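Local coordinates for protein cytochrome P450 monooxygenase (Rhodococcus sp. ECU0066, PDB 6KBH) that probably works as a self-sufficient P450 monooxygenase, passing electrons through FMN and a [2Fe-2S] cluster to a heme that inserts oxygen into its substrates, at residues 115-120 with 225-230; 204-209 with 278-283; 523-528 with 617-622; 535-540 with 584-589. All blocks are in the same frame, centred on the assembly; numbering follows the deposited sequence.

Contact 1: 115-120 with 225-230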
# COMPACT_ATOMS: atom_id res chain seq x y z
N ALA A 115 21.21 -32.56 15.60
CA ALA A 115 22.05 -33.40 14.76
C ALA A 115 21.46 -34.80 14.60
O ALA A 115 21.74 -35.47 13.60
CB ALA A 115 23.46 -33.48 15.33
N ARG A 116 20.66 -35.25 15.57
CA ARG A 116 20.07 -36.59 15.48
C ARG A 116 19.09 -36.70 14.32
O ARG A 116 18.99 -37.76 13.69
CB ARG A 116 19.40 -36.95 16.80
CG ARG A 116 20.37 -37.46 17.86
CD ARG A 116 19.66 -38.32 18.88
NE ARG A 116 18.65 -37.58 19.62
CZ ARG A 116 18.87 -36.94 20.76
NH1 ARG A 116 20.09 -36.95 21.30
NH2 ARG A 116 17.89 -36.28 21.36
N TYR A 117 18.35 -35.63 14.03
CA TYR A 117 17.56 -35.56 12.81
C TYR A 117 18.38 -35.09 11.61
O TYR A 117 17.80 -34.83 10.55
CB TYR A 117 16.35 -34.64 13.00
CG TYR A 117 15.28 -35.18 13.92
CD1 TYR A 117 15.37 -35.02 15.29
CD2 TYR A 117 14.18 -35.85 13.41
CE1 TYR A 117 14.39 -35.51 16.14
CE2 TYR A 117 13.19 -36.34 14.24
CZ TYR A 117 13.30 -36.17 15.61
OH TYR A 117 12.33 -36.66 16.44
N GLY A 118 19.70 -34.96 11.77
CA GLY A 118 20.57 -34.53 10.70
C GLY A 118 20.12 -33.25 10.03
O GLY A 118 20.12 -33.15 8.80
N TYR A 119 19.73 -32.26 10.83
CA TYR A 119 19.19 -31.01 10.33
C TYR A 119 20.32 -30.04 10.01
O TYR A 119 21.21 -29.82 10.83
CB TYR A 119 18.22 -30.41 11.37
CG TYR A 119 17.96 -28.91 11.32
CD1 TYR A 119 18.81 -28.00 11.95
CD2 TYR A 119 16.83 -28.41 10.69
CE1 TYR A 119 18.55 -26.63 11.91
CE2 TYR A 119 16.57 -27.06 10.64
CZ TYR A 119 17.43 -26.18 11.25
OH TYR A 119 17.16 -24.83 11.21
N ALA A 120 20.29 -29.49 8.80
CA ALA A 120 21.28 -28.51 8.37
C ALA A 120 20.54 -27.53 7.45
O ALA A 120 20.42 -27.76 6.25
CB ALA A 120 22.46 -29.16 7.67
N VAL A 225 12.46 -27.20 21.54
CA VAL A 225 12.42 -26.58 20.22
C VAL A 225 13.23 -27.41 19.23
O VAL A 225 12.76 -27.73 18.14
CB VAL A 225 12.92 -25.13 20.29
CG1 VAL A 225 13.17 -24.58 18.90
CG2 VAL A 225 11.92 -24.26 21.04
N ALA A 226 14.46 -27.77 19.61
CA ALA A 226 15.30 -28.61 18.75
C ALA A 226 14.62 -29.92 18.40
O ALA A 226 14.85 -30.47 17.32
CB ALA A 226 16.64 -28.88 19.44
N ASP A 227 13.77 -30.43 19.30
CA ASP A 227 13.04 -31.66 19.01
C ASP A 227 11.93 -31.41 18.00
O ASP A 227 11.77 -32.18 17.04
CB ASP A 227 12.49 -32.25 20.30
CG ASP A 227 12.21 -33.74 20.19
OD1 ASP A 227 13.15 -34.50 19.91
OD2 ASP A 227 11.05 -34.14 20.41
N ALA A 228 11.15 -30.35 18.19
CA ALA A 228 10.08 -30.04 17.25
C ALA A 228 10.63 -29.59 15.91
O ALA A 228 10.03 -29.89 14.86
CB ALA A 228 9.15 -28.97 17.84
N VAL A 229 11.75 -28.87 15.91
CA VAL A 229 12.33 -28.39 14.65
C VAL A 229 12.96 -29.55 13.89
O VAL A 229 12.87 -29.62 12.66
CB VAL A 229 13.34 -27.26 14.94
CG1 VAL A 229 14.15 -26.93 13.69
CG2 VAL A 229 12.62 -26.03 15.45
N GLY A 230 13.61 -30.48 14.60
CA GLY A 230 14.17 -31.64 13.94
C GLY A 230 13.11 -32.55 13.35
O GLY A 230 13.26 -33.04 12.22
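Tyr117 lies flat against the backbone of Gly230, their CA atoms 5.3 Å apart, and its ring can be followed outward atom by atom. CB already touches the helix, 3.6 Å from Gly230 O. CG is held beside the backbone N of its own residue (chi1 -70°), which lays the ring along helix 219-242. From there CD2 comes within 3.2 Å of Gly230 O, while CD1 on the other flank lies 3.8 Å from Gly230 CA. That CA stands 4.1 Å from the ring centroid, 29° off the ring normal, which meets the geometry of a CH-pi contact over the face. A beta carbon on Gly230 would run into CD1, so the close approach depends on glycine. Farther out, CE1 has Asp227 OD1 at 4.1 Å near the ring plane, with the carboxylate turned 75° from the ring, and OH makes a weak hydrogen bond to Lys231. A serine in place of Tyr117 would probably leave Gly230 bare on this side and Lys231 without that hydroxyl. Gly118, at positive phi, is the C-prime residue of a Schellman motif that ends helix 108-116, and beyond it Tyr119 reaches helix 219-242 as well, its CE2 3.9 Å from Val229 CG1. The contact thus joins the end of helix 108-116, probably part of the B-C region of the P450 fold, to helix 219-242, probably the G helix. Tyr119 is further flanked by Trp233, edge-to-face, and by Met277 of helix 269-281, which Val229 also touches.

Contact 2: 204-209 with 278-283. With HEM (protoporphyrin IX containing Fe), chain C.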
# COMPACT_ATOMS: atom_id res chain seq x y z
N GLU A 204 1.46 -29.60 13.70
CA GLU A 204 1.82 -30.18 14.98
C GLU A 204 3.27 -29.86 15.33
O GLU A 204 3.59 -29.58 16.49
CB GLU A 204 1.59 -31.70 14.94
CG GLU A 204 1.38 -32.40 16.28
CD GLU A 204 2.66 -32.66 17.05
OE1 GLU A 204 3.30 -33.69 16.78
OE2 GLU A 204 3.04 -31.84 17.92
N TYR A 205 4.14 -29.85 14.32
CA TYR A 205 5.55 -29.53 14.49
C TYR A 205 5.84 -28.04 14.38
O TYR A 205 7.01 -27.66 14.34
CB TYR A 205 6.39 -30.30 13.46
CG TYR A 205 6.26 -31.81 13.51
CD1 TYR A 205 5.74 -32.46 14.62
CD2 TYR A 205 6.66 -32.59 12.43
CE1 TYR A 205 5.63 -33.84 14.66
CE2 TYR A 205 6.56 -33.97 12.46
CZ TYR A 205 6.04 -34.59 13.57
OH TYR A 205 5.92 -35.96 13.60
N SER A 206 4.81 -27.19 14.31
CA SER A 206 4.98 -25.75 14.22
C SER A 206 4.79 -25.14 15.61
O SER A 206 3.75 -25.35 16.24
CB SER A 206 3.98 -25.14 13.24
OG SER A 206 4.21 -25.59 11.92
N ILE A 207 5.78 -24.38 16.07
CA ILE A 207 5.82 -23.88 17.44
C ILE A 207 6.29 -22.43 17.47
O ILE A 207 6.71 -21.87 16.46
CB ILE A 207 6.72 -24.73 18.35
CG1 ILE A 207 8.15 -24.74 17.81
CG2 ILE A 207 6.18 -26.14 18.51
CD1 ILE A 207 9.18 -25.19 18.81
N ALA A 208 6.21 -21.84 18.66
CA ALA A 208 6.71 -20.49 18.87
C ALA A 208 8.23 -20.50 18.97
O ALA A 208 8.82 -21.39 19.59
CB ALA A 208 6.10 -19.90 20.14
N HIS A 209 8.86 -19.52 18.33
CA HIS A 209 10.31 -19.37 18.35
C HIS A 209 10.78 -18.10 19.02
O HIS A 209 12.00 -17.87 19.08
CB HIS A 209 10.86 -19.41 16.91
CG HIS A 209 10.83 -20.77 16.28
ND1 HIS A 209 9.79 -21.20 15.50
CD2 HIS A 209 11.73 -21.78 16.30
CE1 HIS A 209 10.03 -22.42 15.07
NE2 HIS A 209 11.21 -22.80 15.54
N ALA A 278 11.87 -22.19 6.44
CA ALA A 278 11.99 -20.74 6.37
C ALA A 278 10.67 -20.10 5.99
O ALA A 278 10.32 -19.02 6.49
CB ALA A 278 13.09 -20.36 5.38
N GLY A 279 9.90 -20.77 5.13
CA GLY A 279 8.67 -20.18 4.63
C GLY A 279 7.64 -19.92 5.71
O GLY A 279 7.10 -18.81 5.81
N ILE A 280 7.35 -20.92 6.54
CA ILE A 280 6.23 -20.80 7.48
C ILE A 280 6.66 -20.34 8.87
O ILE A 280 5.78 -20.09 9.71
CB ILE A 280 5.42 -22.10 7.57
CG1 ILE A 280 6.27 -23.26 8.09
CG2 ILE A 280 4.82 -22.46 6.21
CD1 ILE A 280 5.47 -24.52 8.30
N VAL A 281 7.96 -20.22 9.14
CA VAL A 281 8.35 -19.52 10.37
C VAL A 281 8.39 -18.02 10.13
O VAL A 281 8.19 -17.23 11.06
CB VAL A 281 9.69 -20.04 10.92
CG1 VAL A 281 9.68 -21.56 11.02
CG2 VAL A 281 10.87 -19.55 10.07
N ALA A 282 8.64 -17.60 8.89
CA ALA A 282 8.56 -16.18 8.55
C ALA A 282 7.12 -15.70 8.50
O ALA A 282 6.88 -14.49 8.53
CB ALA A 282 9.25 -15.91 7.22
N ALA A 283 6.16 -16.62 8.44
CA ALA A 283 4.77 -16.30 8.15
C ALA A 283 3.82 -16.46 9.32
O ALA A 283 2.78 -15.79 9.35
CB ALA A 283 4.26 -17.17 6.99
CHA HEM C . 11.88 -10.65 5.96
CHB HEM C . 8.49 -8.64 9.11
CHC HEM C . 4.76 -11.92 7.28
CHD HEM C . 8.15 -13.88 4.16
C1A HEM C . 11.05 -9.94 6.94
C2A HEM C . 11.81 -8.92 7.66
C3A HEM C . 10.87 -8.36 8.53
C4A HEM C . 9.62 -9.11 8.26
CMA HEM C . 11.11 -7.26 9.52
CAA HEM C . 13.25 -8.53 7.51
CBA HEM C . 13.47 -7.24 6.79
CGA HEM C . 14.85 -6.86 6.37
O1A HEM C . 15.69 -7.55 7.00
O2A HEM C . 14.79 -5.94 5.51
C1B HEM C . 7.17 -9.32 8.94
C2B HEM C . 5.89 -8.97 9.72
C3B HEM C . 4.73 -10.00 9.14
C4B HEM C . 5.43 -10.85 8.09
CMB HEM C . 5.74 -7.94 10.78
CAB HEM C . 3.30 -10.10 9.56
CBB HEM C . 2.49 -8.86 9.57
C1C HEM C . 5.65 -12.61 6.29
C2C HEM C . 4.89 -13.61 5.59
C3C HEM C . 5.80 -14.17 4.73
C4C HEM C . 7.03 -13.44 4.99
CMC HEM C . 3.45 -13.96 5.76
CAC HEM C . 5.55 -15.26 3.73
CBC HEM C . 6.08 -16.63 3.96
C1D HEM C . 9.33 -13.09 4.51
C2D HEM C . 10.53 -13.47 3.70
C3D HEM C . 11.71 -12.46 4.26
C4D HEM C . 11.00 -11.65 5.31
CMD HEM C . 10.61 -14.53 2.65
CAD HEM C . 13.12 -12.39 3.81
CBD HEM C . 13.35 -11.66 2.52
CGD HEM C . 14.73 -11.19 2.25
O1D HEM C . 15.37 -11.19 3.33
O2D HEM C . 14.87 -10.92 1.03
NA HEM C . 9.70 -10.08 7.29
NB HEM C . 6.88 -10.39 7.92
NC HEM C . 6.97 -12.48 5.94
ND HEM C . 9.49 -11.93 5.51
FE HEM C . 8.20 -11.25 6.84
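Ser206 and Val281 mark the nearest approach of the two backbones, CA to CA 8.1 Å, a spacing wide enough that side chains alone bridge it. No hydrogen bond crosses, and the 90 Å² buried between the segments confirms a light contact. On one flank the terminal methyl of Ile280 does the touching: CD1 reaches to 4.0 Å from Ser206 OG. Ile280 CG1 sits between its own backbone N and carbonyl carbon (chi1 62°), and the extended second torsion (175°) then carries CD1 across to the loop. Ser206 OG itself is engaged by Leu202 O, a hydrogen bond back into the helix that ends just before Tyr205, so the methyl meets an already satisfied hydroxyl. On the other flank Val281 CG1 lies 4.2 Å from His209 CE1, approaching the imidazole obliquely. The opposite side of segment 278-283 belongs to the heme, with Ala282 CB 3.8 Å from HEM CHD and Ala283 CB 3.5 Å from HEM CMC. Ala282 O also accepts a hydrogen bond from Thr286 OG1; position and sequence fit the P450 helix that runs past the heme, named by the letter I. Helix 269-281 is therefore set between porphyrin and loop 205-209, while Phe232 of helix 219-242 and Ala188 and Leu189 of helix 183-192 pack against Ile280, and Glu285 OE2 accepts a hydrogen bond from the His209 backbone N.

Contact 3: 523-528 with 617-622. With FMN (flavin mononucleotide), chain B.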
# COMPACT_ATOMS: atom_id res chain seq x y z
N SER A 523 -15.36 15.32 -14.22
CA SER A 523 -15.27 16.72 -13.81
C SER A 523 -16.43 17.10 -12.89
O SER A 523 -17.45 16.42 -12.80
CB SER A 523 -15.27 17.63 -15.04
OG SER A 523 -14.15 17.38 -15.87
N LEU A 524 -16.25 18.22 -12.19
CA LEU A 524 -17.24 18.72 -11.24
C LEU A 524 -17.92 19.95 -11.79
O LEU A 524 -17.29 21.00 -11.96
CB LEU A 524 -16.59 19.01 -9.89
CG LEU A 524 -16.10 17.70 -9.32
CD1 LEU A 524 -14.79 17.92 -8.61
CD2 LEU A 524 -17.17 17.16 -8.41
N CYS A 525 -19.22 19.82 -12.05
CA CYS A 525 -20.04 20.86 -12.65
C CYS A 525 -21.01 21.47 -11.65
O CYS A 525 -21.92 22.19 -12.06
CB CYS A 525 -20.80 20.28 -13.84
SG CYS A 525 -21.43 18.65 -13.48
N GLY A 526 -20.84 21.19 -10.37
CA GLY A 526 -21.70 21.74 -9.34
C GLY A 526 -21.27 23.14 -8.96
O GLY A 526 -20.50 23.80 -9.66
N ASP A 527 -21.78 23.59 -7.82
CA ASP A 527 -21.47 24.92 -7.33
C ASP A 527 -20.29 24.85 -6.36
O ASP A 527 -20.36 24.10 -5.38
CB ASP A 527 -22.68 25.53 -6.64
CG ASP A 527 -22.36 26.86 -5.96
OD1 ASP A 527 -21.90 27.79 -6.66
OD2 ASP A 527 -22.56 26.97 -4.73
N PRO A 528 -19.20 25.59 -6.60
CA PRO A 528 -18.07 25.53 -5.67
C PRO A 528 -18.40 26.08 -4.29
O PRO A 528 -17.93 25.54 -3.28
CB PRO A 528 -16.98 26.35 -6.37
CG PRO A 528 -17.42 26.44 -7.81
CD PRO A 528 -18.92 26.44 -7.77
N MET A 617 -27.46 17.42 -25.31
CA MET A 617 -26.47 18.42 -24.90
C MET A 617 -26.88 18.97 -23.54
O MET A 617 -27.85 19.73 -23.44
CB MET A 617 -26.34 19.52 -25.94
CG MET A 617 -25.16 19.34 -26.88
SD MET A 617 -25.38 20.12 -28.49
CE MET A 617 -25.66 21.82 -28.02
N ALA A 618 -26.15 18.57 -22.51
CA ALA A 618 -26.47 18.95 -21.15
C ALA A 618 -26.06 20.39 -20.87
O ALA A 618 -25.12 20.92 -21.47
CB ALA A 618 -25.78 18.01 -20.15
N PHE A 619 -26.80 21.02 -19.96
CA PHE A 619 -26.55 22.34 -19.38
C PHE A 619 -26.90 23.49 -20.31
O PHE A 619 -26.60 24.64 -19.97
CB PHE A 619 -25.10 22.50 -18.92
CG PHE A 619 -24.72 21.60 -17.78
CD1 PHE A 619 -25.34 21.73 -16.55
CD2 PHE A 619 -23.76 20.62 -17.94
CE1 PHE A 619 -25.01 20.90 -15.50
CE2 PHE A 619 -23.42 19.79 -16.89
CZ PHE A 619 -24.04 19.93 -15.67
N LEU A 620 -27.52 23.24 -21.47
CA LEU A 620 -28.02 24.35 -22.28
C LEU A 620 -28.99 25.20 -21.48
O LEU A 620 -28.96 26.44 -21.55
CB LEU A 620 -28.71 23.82 -23.54
CG LEU A 620 -27.88 22.94 -24.47
CD1 LEU A 620 -28.80 22.25 -25.45
CD2 LEU A 620 -26.83 23.76 -25.21
N ASP A 621 -29.87 24.55 -20.71
CA ASP A 621 -30.68 25.23 -19.71
C ASP A 621 -29.81 26.09 -18.79
O ASP A 621 -30.02 27.30 -18.65
CB ASP A 621 -31.45 24.20 -18.89
CG ASP A 621 -30.60 22.98 -18.55
OD1 ASP A 621 -30.04 22.37 -19.49
OD2 ASP A 621 -30.46 22.66 -17.35
N ARG A 622 -28.83 25.45 -18.16
CA ARG A 622 -27.87 26.16 -17.33
C ARG A 622 -27.13 27.23 -18.13
O ARG A 622 -26.92 28.35 -17.65
CB ARG A 622 -26.90 25.16 -16.72
CG ARG A 622 -25.63 25.72 -16.16
CD ARG A 622 -25.20 24.86 -15.01
NE ARG A 622 -23.95 25.30 -14.40
CZ ARG A 622 -23.31 24.58 -13.49
NH1 ARG A 622 -23.80 23.42 -13.10
NH2 ARG A 622 -22.18 25.04 -12.96
N1 FMN B . -11.70 11.25 -17.82
C2 FMN B . -10.55 11.79 -17.37
O2 FMN B . -9.46 11.16 -17.55
N3 FMN B . -10.52 12.97 -16.73
C4 FMN B . -11.67 13.64 -16.54
O4 FMN B . -11.67 14.84 -15.90
C4A FMN B . -12.88 13.10 -17.00
N5 FMN B . -14.02 13.78 -16.80
C5A FMN B . -15.16 13.25 -17.24
C6 FMN B . -16.32 13.98 -17.02
C7 FMN B . -17.53 13.48 -17.46
C7M FMN B . -18.74 14.39 -17.14
C8 FMN B . -17.60 12.26 -18.13
C8M FMN B . -18.91 11.67 -18.62
C9 FMN B . -16.43 11.54 -18.36
C9A FMN B . -15.20 12.02 -17.91
N10 FMN B . -14.05 11.35 -18.11
C10 FMN B . -12.88 11.88 -17.66
C1' FMN B . -14.03 10.01 -18.79
C2' FMN B . -14.28 8.88 -17.83
O2' FMN B . -13.28 8.69 -16.92
C3' FMN B . -14.52 7.59 -18.57
O3' FMN B . -13.48 7.23 -19.44
C4' FMN B . -15.86 7.62 -19.32
O4' FMN B . -16.99 8.10 -18.69
C5' FMN B . -16.32 6.18 -19.74
O5' FMN B . -16.14 5.12 -18.77
P FMN B . -16.21 3.64 -19.27
O1P FMN B . -15.46 2.74 -18.32
O2P FMN B . -17.63 3.16 -19.32
O3P FMN B . -15.61 3.59 -20.64
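Cys525 and Arg622 tie together two domains of a ferredoxin-reductase-like module, the antiparallel flavin-binding barrel and the parallel-sheet nucleotide-binding-type domain, in a buried contact. The loop after strand 518-523 supplies the acceptor and the start of helix 620-625 the donor. Arg622 brings the edge of its guanidinium up to Cys525 O: NH1 donates at 144°, in a bond modelled too short for its length to be trusted, and NH2 adds a weak second bond of 3.0 Å at a bent 123°. One carbonyl is thus gripped by both terminal nitrogens. NH2 is shared with Asp596 in a salt bridge, which holds the guanidinium from the helix 588-601 side. With a leucine replacing Arg622, Asp596 would probably lose its charged mate and the Cys525 carbonyl both of these donors. At the end of strand 518-523, where the loop begins, Ser523 N gives a hydrogen bond of 3.3 Å to FMN N5, so the loop held by Arg622 leads directly from the flavin. Phe619, at the N-cap position, adds a sulfur-aromatic contact: Cys525 SG stands 4.9 Å from the ring centroid, 70° off the normal, and 3.6 Å from Phe619 CZ.

Contact 4: 535-540 with 584-589. With FMN (flavin mononucleotide), chain B.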
# COMPACT_ATOMS: atom_id res chain seq x y z
N GLN A 535 -20.96 17.62 -7.57
CA GLN A 535 -21.89 17.24 -8.63
C GLN A 535 -21.10 16.83 -9.87
O GLN A 535 -20.20 17.56 -10.31
CB GLN A 535 -22.85 18.38 -8.98
CG GLN A 535 -24.23 18.23 -8.36
CD GLN A 535 -25.16 19.38 -8.72
OE1 GLN A 535 -24.71 20.43 -9.17
NE2 GLN A 535 -26.45 19.18 -8.51
N VAL A 536 -21.43 15.66 -10.41
CA VAL A 536 -20.84 15.16 -11.64
C VAL A 536 -21.96 14.76 -12.58
O VAL A 536 -23.07 14.42 -12.16
CB VAL A 536 -19.89 13.97 -11.39
CG1 VAL A 536 -18.66 14.43 -10.64
CG2 VAL A 536 -20.61 12.88 -10.61
N ALA A 537 -21.67 14.81 -13.88
CA ALA A 537 -22.67 14.52 -14.92
C ALA A 537 -22.14 13.43 -15.84
O ALA A 537 -21.57 13.72 -16.89
CB ALA A 537 -23.02 15.79 -15.69
N VAL A 538 -22.37 12.17 -15.48
CA VAL A 538 -21.78 11.05 -16.21
C VAL A 538 -22.59 10.74 -17.46
O VAL A 538 -23.83 10.74 -17.44
CB VAL A 538 -21.65 9.82 -15.31
CG1 VAL A 538 -23.02 9.41 -14.79
CG2 VAL A 538 -20.99 8.67 -16.05
N LEU A 539 -21.90 10.48 -18.57
CA LEU A 539 -22.51 10.06 -19.82
C LEU A 539 -22.43 8.55 -19.97
O LEU A 539 -21.41 7.93 -19.63
CB LEU A 539 -21.83 10.74 -21.01
CG LEU A 539 -21.88 10.05 -22.38
CD1 LEU A 539 -23.29 10.00 -22.94
CD2 LEU A 539 -20.94 10.72 -23.38
N HIS A 540 -23.52 7.95 -20.46
CA HIS A 540 -23.52 6.53 -20.83
C HIS A 540 -22.73 6.39 -22.11
O HIS A 540 -23.24 6.63 -23.20
CB HIS A 540 -24.94 6.01 -21.02
CG HIS A 540 -25.11 4.55 -20.74
ND1 HIS A 540 -24.24 3.59 -21.23
CD2 HIS A 540 -26.05 3.88 -20.03
CE1 HIS A 540 -24.64 2.40 -20.82
NE2 HIS A 540 -25.73 2.55 -20.10
N GLY A 584 -17.33 20.07 -26.65
CA GLY A 584 -18.03 19.07 -27.43
C GLY A 584 -18.57 17.93 -26.59
O GLY A 584 -17.82 17.29 -25.86
N GLY A 585 -19.87 17.68 -26.71
CA GLY A 585 -20.46 16.58 -25.95
C GLY A 585 -20.38 16.84 -24.46
O GLY A 585 -20.69 17.94 -23.99
N ILE A 586 -19.96 15.82 -23.71
CA ILE A 586 -19.89 15.91 -22.26
C ILE A 586 -18.69 16.71 -21.77
O ILE A 586 -18.59 17.01 -20.58
CB ILE A 586 -19.93 14.49 -21.65
CG1 ILE A 586 -20.22 14.58 -20.16
CG2 ILE A 586 -18.64 13.74 -21.93
CD1 ILE A 586 -21.68 14.69 -19.83
N GLY A 587 -17.80 17.11 -22.67
CA GLY A 587 -16.73 18.02 -22.32
C GLY A 587 -17.24 19.34 -21.77
O GLY A 587 -16.44 20.21 -21.38
N ILE A 588 -18.56 19.50 -21.72
CA ILE A 588 -19.18 20.70 -21.16
C ILE A 588 -18.95 20.78 -19.65
O ILE A 588 -18.96 21.88 -19.08
CB ILE A 588 -20.68 20.72 -21.51
CG1 ILE A 588 -21.32 22.04 -21.06
CG2 ILE A 588 -21.40 19.53 -20.89
CD1 ILE A 588 -20.76 23.26 -21.76
N THR A 589 -18.73 19.65 -18.99
CA THR A 589 -18.68 19.66 -17.52
C THR A 589 -17.53 20.49 -16.96
O THR A 589 -17.79 21.36 -16.11
CB THR A 589 -18.66 18.23 -16.99
OG1 THR A 589 -17.87 17.39 -17.85
CG2 THR A 589 -20.07 17.68 -16.90
N1 FMN B . -11.70 11.25 -17.82
C2 FMN B . -10.55 11.79 -17.37
O2 FMN B . -9.46 11.16 -17.55
N3 FMN B . -10.52 12.97 -16.73
C4 FMN B . -11.67 13.64 -16.54
O4 FMN B . -11.67 14.84 -15.90
C4A FMN B . -12.88 13.10 -17.00
N5 FMN B . -14.02 13.78 -16.80
C5A FMN B . -15.16 13.25 -17.24
C6 FMN B . -16.32 13.98 -17.02
C7 FMN B . -17.53 13.48 -17.46
C7M FMN B . -18.74 14.39 -17.14
C8 FMN B . -17.60 12.26 -18.13
C8M FMN B . -18.91 11.67 -18.62
C9 FMN B . -16.43 11.54 -18.36
C9A FMN B . -15.20 12.02 -17.91
N10 FMN B . -14.05 11.35 -18.11
C10 FMN B . -12.88 11.88 -17.66
C1' FMN B . -14.03 10.01 -18.79
C2' FMN B . -14.28 8.88 -17.83
O2' FMN B . -13.28 8.69 -16.92
C3' FMN B . -14.52 7.59 -18.57
O3' FMN B . -13.48 7.23 -19.44
C4' FMN B . -15.86 7.62 -19.32
O4' FMN B . -16.99 8.10 -18.69
C5' FMN B . -16.32 6.18 -19.74
O5' FMN B . -16.14 5.12 -18.77
P FMN B . -16.21 3.64 -19.27
O1P FMN B . -15.46 2.74 -18.32
O2P FMN B . -17.63 3.16 -19.32
O3P FMN B . -15.61 3.59 -20.64
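Ile586, Thr589, Ala537 and Leu539 meet around the dimethyl end of the FMN isoalloxazine, the flat group about which this contact is built. Neither segment stacks over a ring face; both gather at the two methyls. Ile586 and Thr589 are displaced to one side of the flavin plane, whereas Ala537 O and Leu539 N lie nearer to it, on the other side. Ile586 CG1 is wedged against both methyls, 3.4 Å from FMN C7M and 3.5 Å from FMN C8M. It owes that place to a first torsion that sets CG1 opposite the backbone N (chi1 -166°). CD1 of the same residue continues toward Ala537 O, and its CG2 branch lies 4.1 Å from Leu539 CD2, the two side chains meeting at a slant. Leu539 CB completes this side at 3.9 Å from FMN C8M. Thr589 presents two different branches. CG2 packs on Ala537 CB at 3.7 Å and also touches C7M, while OG1 donates to Ile586 O over 2.8 Å, nearly in line with the carbonyl (168°). Since Thr589 N also donates to Ile586 O, two bonds grip that oxygen and fix the turn carrying Ile586 to the flavin. Between them the segments bury 180 Å². The contact joins strand 533-536 of the antiparallel barrel and its continuation to the turn between strand 578-584 and helix 588-601 of the parallel-sheet domain. Ala537 and Ile586 also rest on Leu491 and Ile489 of strand 489-496, and Val538 packs on helix 547-554.

How the contacts relate
The four contacts form two pairs on opposite sides of the chain's centre. Contacts 1 and 2 lie in the heme domain, centres 14 Å apart; their segments alternate along the sequence and touch directly, Val229 CG2 lying 3.5 Å from His209 NE2. Contact 2 reaches the heme, whereas contact 1 lies away from the annotated sites, farther from the chain's centre (about 38 Å against 26 Å, centre to centre). Contacts 3 and 4, centres 8 Å apart, share the FMN and are bridged by a probable hydrogen bond of 3.0 Å from Cys525 N to Gln535 O. Along the chain contact 3 encloses contact 4. Between the pairs, contacts 2 and 3 come no nearer than about 42 Å, nearest atoms, as do contacts 2 and 4.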